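Local structure of putative sugar binding protein (3KEZ) at residues A126-T131 with E168-I173. The protein probably binds sugars at the outer membrane as a calcium-containing member of the SusD family of nutrient-binding proteins. Numbering follows the deposited sequence.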
ATOM      1  N   ALA A 126      -2.520  -9.482   1.742  1.00  9.24           N
ATOM      2  CA  ALA A 126      -1.499  -9.833   2.746  1.00  9.10           C
ATOM      3  C   ALA A 126      -0.364 -10.643   2.103  1.00 10.58           C
ATOM      4  O   ALA A 126       0.824 -10.405   2.400  1.00  8.52           O
ATOM      5  CB  ALA A 126      -2.127 -10.592   3.925  1.00  9.59           C
ATOM      6  N   LEU A 127      -0.712 -11.596   1.226  1.00  9.77           N
ATOM      7  CA  LEU A 127       0.318 -12.392   0.565  1.00  8.16           C
ATOM      8  C   LEU A 127       1.105 -11.504  -0.426  1.00 10.22           C
ATOM      9  O   LEU A 127       2.315 -11.654  -0.547  1.00  8.28           O
ATOM     10  CB  LEU A 127      -0.241 -13.643  -0.125  1.00  9.87           C
ATOM     11  CG  LEU A 127       0.741 -14.590  -0.878  1.00 11.21           C
ATOM     12  CD1 LEU A 127       1.849 -15.026   0.043  1.00 15.30           C
ATOM     13  CD2 LEU A 127      -0.047 -15.795  -1.448  1.00  9.55           C
ATOM     14  N   PHE A 128       0.441 -10.548  -1.073  1.00 10.67           N
ATOM     15  CA  PHE A 128       1.148  -9.585  -1.949  1.00 10.74           C
ATOM     16  C   PHE A 128       2.184  -8.786  -1.142  1.00 11.90           C
ATOM     17  O   PHE A 128       3.342  -8.653  -1.565  1.00  9.38           O
ATOM     18  CB  PHE A 128       0.154  -8.669  -2.669  1.00 11.22           C
ATOM     19  CG  PHE A 128       0.796  -7.624  -3.558  1.00 11.44           C
ATOM     20  CD1 PHE A 128       1.575  -7.983  -4.640  1.00 10.06           C
ATOM     21  CD2 PHE A 128       0.565  -6.259  -3.341  1.00 10.18           C
ATOM     22  CE1 PHE A 128       2.106  -7.007  -5.493  1.00 13.38           C
ATOM     23  CE2 PHE A 128       1.111  -5.310  -4.157  1.00 10.21           C
ATOM     24  CZ  PHE A 128       1.850  -5.671  -5.245  1.00 10.40           C
ATOM     25  N   ASP A 129       1.799  -8.301   0.039  1.00 10.43           N
ATOM     26  CA  ASP A 129       2.744  -7.566   0.861  1.00 11.11           C
ATOM     27  C   ASP A 129       3.909  -8.446   1.303  1.00  7.53           C
ATOM     28  O   ASP A 129       5.064  -8.019   1.253  1.00 11.23           O
ATOM     29  CB  ASP A 129       2.048  -6.865   2.049  1.00  5.82           C
ATOM     30  CG  ASP A 129       1.560  -5.482   1.699  1.00 20.10           C
ATOM     31  OD1 ASP A 129       2.361  -4.762   1.072  1.00 22.85           O
ATOM     32  OD2 ASP A 129       0.387  -5.114   2.006  1.00 16.98           O
ATOM     33  N   LEU A 130       3.639  -9.678   1.718  1.00 10.00           N
ATOM     34  CA  LEU A 130       4.738 -10.562   2.096  1.00 11.33           C
ATOM     35  C   LEU A 130       5.658 -10.764   0.875  1.00 11.84           C
ATOM     36  O   LEU A 130       6.860 -10.753   1.002  1.00 10.30           O
ATOM     37  CB  LEU A 130       4.253 -11.924   2.629  1.00 10.47           C
ATOM     38  CG  LEU A 130       3.709 -12.020   4.065  1.00 11.47           C
ATOM     39  CD1 LEU A 130       2.916 -13.317   4.237  1.00 13.92           C
ATOM     40  CD2 LEU A 130       4.834 -11.971   5.072  1.00  9.72           C
ATOM     41  N   THR A 131       5.082 -10.923  -0.297  1.00 12.67           N
ATOM     42  CA  THR A 131       5.875 -11.266  -1.475  1.00 11.93           C
ATOM     43  C   THR A 131       6.744 -10.099  -1.920  1.00  8.35           C
ATOM     44  O   THR A 131       7.897 -10.281  -2.253  1.00  7.82           O
ATOM     45  CB  THR A 131       4.933 -11.760  -2.600  1.00 11.80           C
ATOM     46  OG1 THR A 131       4.217 -12.918  -2.141  1.00 11.91           O
ATOM     47  CG2 THR A 131       5.726 -12.124  -3.886  1.00 10.89           C
ATOM     48  N   GLU A 168       4.646 -18.425  -7.952  1.00  8.50           N
ATOM     49  CA  GLU A 168       3.578 -19.207  -7.327  1.00  8.66           C
ATOM     50  C   GLU A 168       2.734 -18.328  -6.434  1.00 10.19           C
ATOM     51  O   GLU A 168       1.497 -18.449  -6.407  1.00 10.93           O
ATOM     52  CB  GLU A 168       4.133 -20.396  -6.510  1.00  7.36           C
ATOM     53  CG  GLU A 168       4.758 -21.399  -7.408  1.00 10.59           C
ATOM     54  CD  GLU A 168       5.554 -22.456  -6.685  1.00 14.40           C
ATOM     55  OE1 GLU A 168       6.154 -22.218  -5.618  1.00  7.93           O
ATOM     56  OE2 GLU A 168       5.582 -23.534  -7.242  1.00 16.20           O
ATOM     57  N   CYS A 169       3.399 -17.424  -5.722  1.00 10.70           N
ATOM     58  CA  CYS A 169       2.691 -16.481  -4.866  1.00 11.17           C
ATOM     59  C   CYS A 169       1.745 -15.579  -5.654  1.00 11.01           C
ATOM     60  O   CYS A 169       0.611 -15.348  -5.218  1.00 10.20           O
ATOM     61  CB  CYS A 169       3.654 -15.643  -4.020  1.00 10.68           C
ATOM     62  SG  CYS A 169       4.517 -16.586  -2.747  1.00 14.17           S
ATOM     63  N   TYR A 170       2.211 -15.060  -6.792  1.00 11.09           N
ATOM     64  CA  TYR A 170       1.377 -14.199  -7.642  1.00  9.10           C
ATOM     65  C   TYR A 170       0.158 -14.955  -8.154  1.00 11.43           C
ATOM     66  O   TYR A 170      -0.943 -14.374  -8.272  1.00  9.86           O
ATOM     67  CB  TYR A 170       2.192 -13.607  -8.817  1.00 11.01           C
ATOM     68  CG  TYR A 170       2.831 -12.261  -8.505  1.00  6.71           C
ATOM     69  CD1 TYR A 170       3.982 -12.157  -7.715  1.00 12.40           C
ATOM     70  CD2 TYR A 170       2.254 -11.080  -8.990  1.00 10.10           C
ATOM     71  CE1 TYR A 170       4.565 -10.893  -7.425  1.00  9.47           C
ATOM     72  CE2 TYR A 170       2.807  -9.819  -8.694  1.00  7.53           C
ATOM     73  CZ  TYR A 170       3.962  -9.731  -7.919  1.00  9.40           C
ATOM     74  OH  TYR A 170       4.450  -8.474  -7.665  1.00  9.08           O
ATOM     75  N   THR A 171       0.348 -16.237  -8.492  1.00 10.46           N
ATOM     76  CA  THR A 171      -0.787 -17.057  -8.914  1.00 11.61           C
ATOM     77  C   THR A 171      -1.893 -17.020  -7.854  1.00 11.35           C
ATOM     78  O   THR A 171      -3.053 -16.824  -8.187  1.00 10.94           O
ATOM     79  CB  THR A 171      -0.343 -18.486  -9.234  1.00 12.41           C
ATOM     80  OG1 THR A 171       0.599 -18.431 -10.319  1.00 10.36           O
ATOM     81  CG2 THR A 171      -1.504 -19.351  -9.608  1.00  8.61           C
ATOM     82  N   GLU A 172      -1.498 -17.172  -6.587  1.00 11.72           N
ATOM     83  CA  GLU A 172      -2.434 -17.193  -5.441  1.00  9.32           C
ATOM     84  C   GLU A 172      -3.032 -15.820  -5.182  1.00  9.22           C
ATOM     85  O   GLU A 172      -4.249 -15.708  -4.924  1.00 11.97           O
ATOM     86  CB  GLU A 172      -1.746 -17.713  -4.173  1.00 12.50           C
ATOM     87  CG  GLU A 172      -1.348 -19.163  -4.178  1.00 13.85           C
ATOM     88  CD  GLU A 172      -2.435 -20.103  -4.720  1.00 20.09           C
ATOM     89  OE1 GLU A 172      -3.608 -20.008  -4.303  1.00 19.32           O
ATOM     90  OE2 GLU A 172      -2.112 -20.916  -5.600  1.00 18.14           O
ATOM     91  N   ILE A 173      -2.187 -14.785  -5.258  1.00 10.91           N
ATOM     92  CA  ILE A 173      -2.586 -13.397  -5.042  1.00  9.70           C
ATOM     93  C   ILE A 173      -3.665 -13.040  -6.053  1.00 14.03           C
ATOM     94  O   ILE A 173      -4.743 -12.581  -5.682  1.00 11.06           O
ATOM     95  CB  ILE A 173      -1.420 -12.397  -5.148  1.00 13.36           C
ATOM     96  CG1 ILE A 173      -0.420 -12.637  -3.999  1.00 11.25           C
ATOM     97  CG2 ILE A 173      -1.970 -10.931  -5.123  1.00  7.11           C
ATOM     98  CD1 ILE A 173       1.061 -12.146  -4.234  1.00 10.50           C
TER
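Leu127, Phe128 and Thr131 pack against Cys169, Tyr170 and Ile173 in a buried, mainly apolar contact between helices 109-134 and 166-183. The two helices run nearly antiparallel, at 157°, with local axes 9.4 Å apart. No hydrogen bond crosses between the segments.

Ile173 packs its CD1 against the backbone of the other helix, 3.4 Å from Phe128 CA. Its CG1 packs on Leu127 CG at 3.9 Å. With CG anti to the backbone N (chi1 180°), the Leu127 methyls CD1 and CD2 come to Cys169 and Glu172. There Leu127 CD2 meets Glu172 CB at 3.7 Å, and CD1 faces the sulfur of Cys169. The Glu172 chain is bent at chi2, and its carboxylate pairs with Lys152 in a salt bridge.

The antiparallel pairing is consistent with the TPR-like helical framework of the SusD family. Helix 195-209 adds to the same core, with Val205 touching Phe128, Tyr170 and Ile173. This packing is remote from the calcium site.

Thr131 brings a hydroxyl into this apolar layer. OG1 donates to Leu127 O of its own helix at 2.8 Å, from above the carbonyl plane; Thr131 N bonds to the same oxygen from the opposite face. OG1 also sits 3.4 Å from Cys169 CB, while the methyl CG2 meets Tyr170 CE1 at 3.9 Å. With a valine here Leu127 O would probably be left with the backbone N-H of this residue and without the hydroxyl that meets it from the other face.

Tyr170 OH approaches the edge of the Phe128 ring in its plane, 3.5 Å from Phe128 CE1. The Phe128 ring also meets Tyr208 edge-to-face.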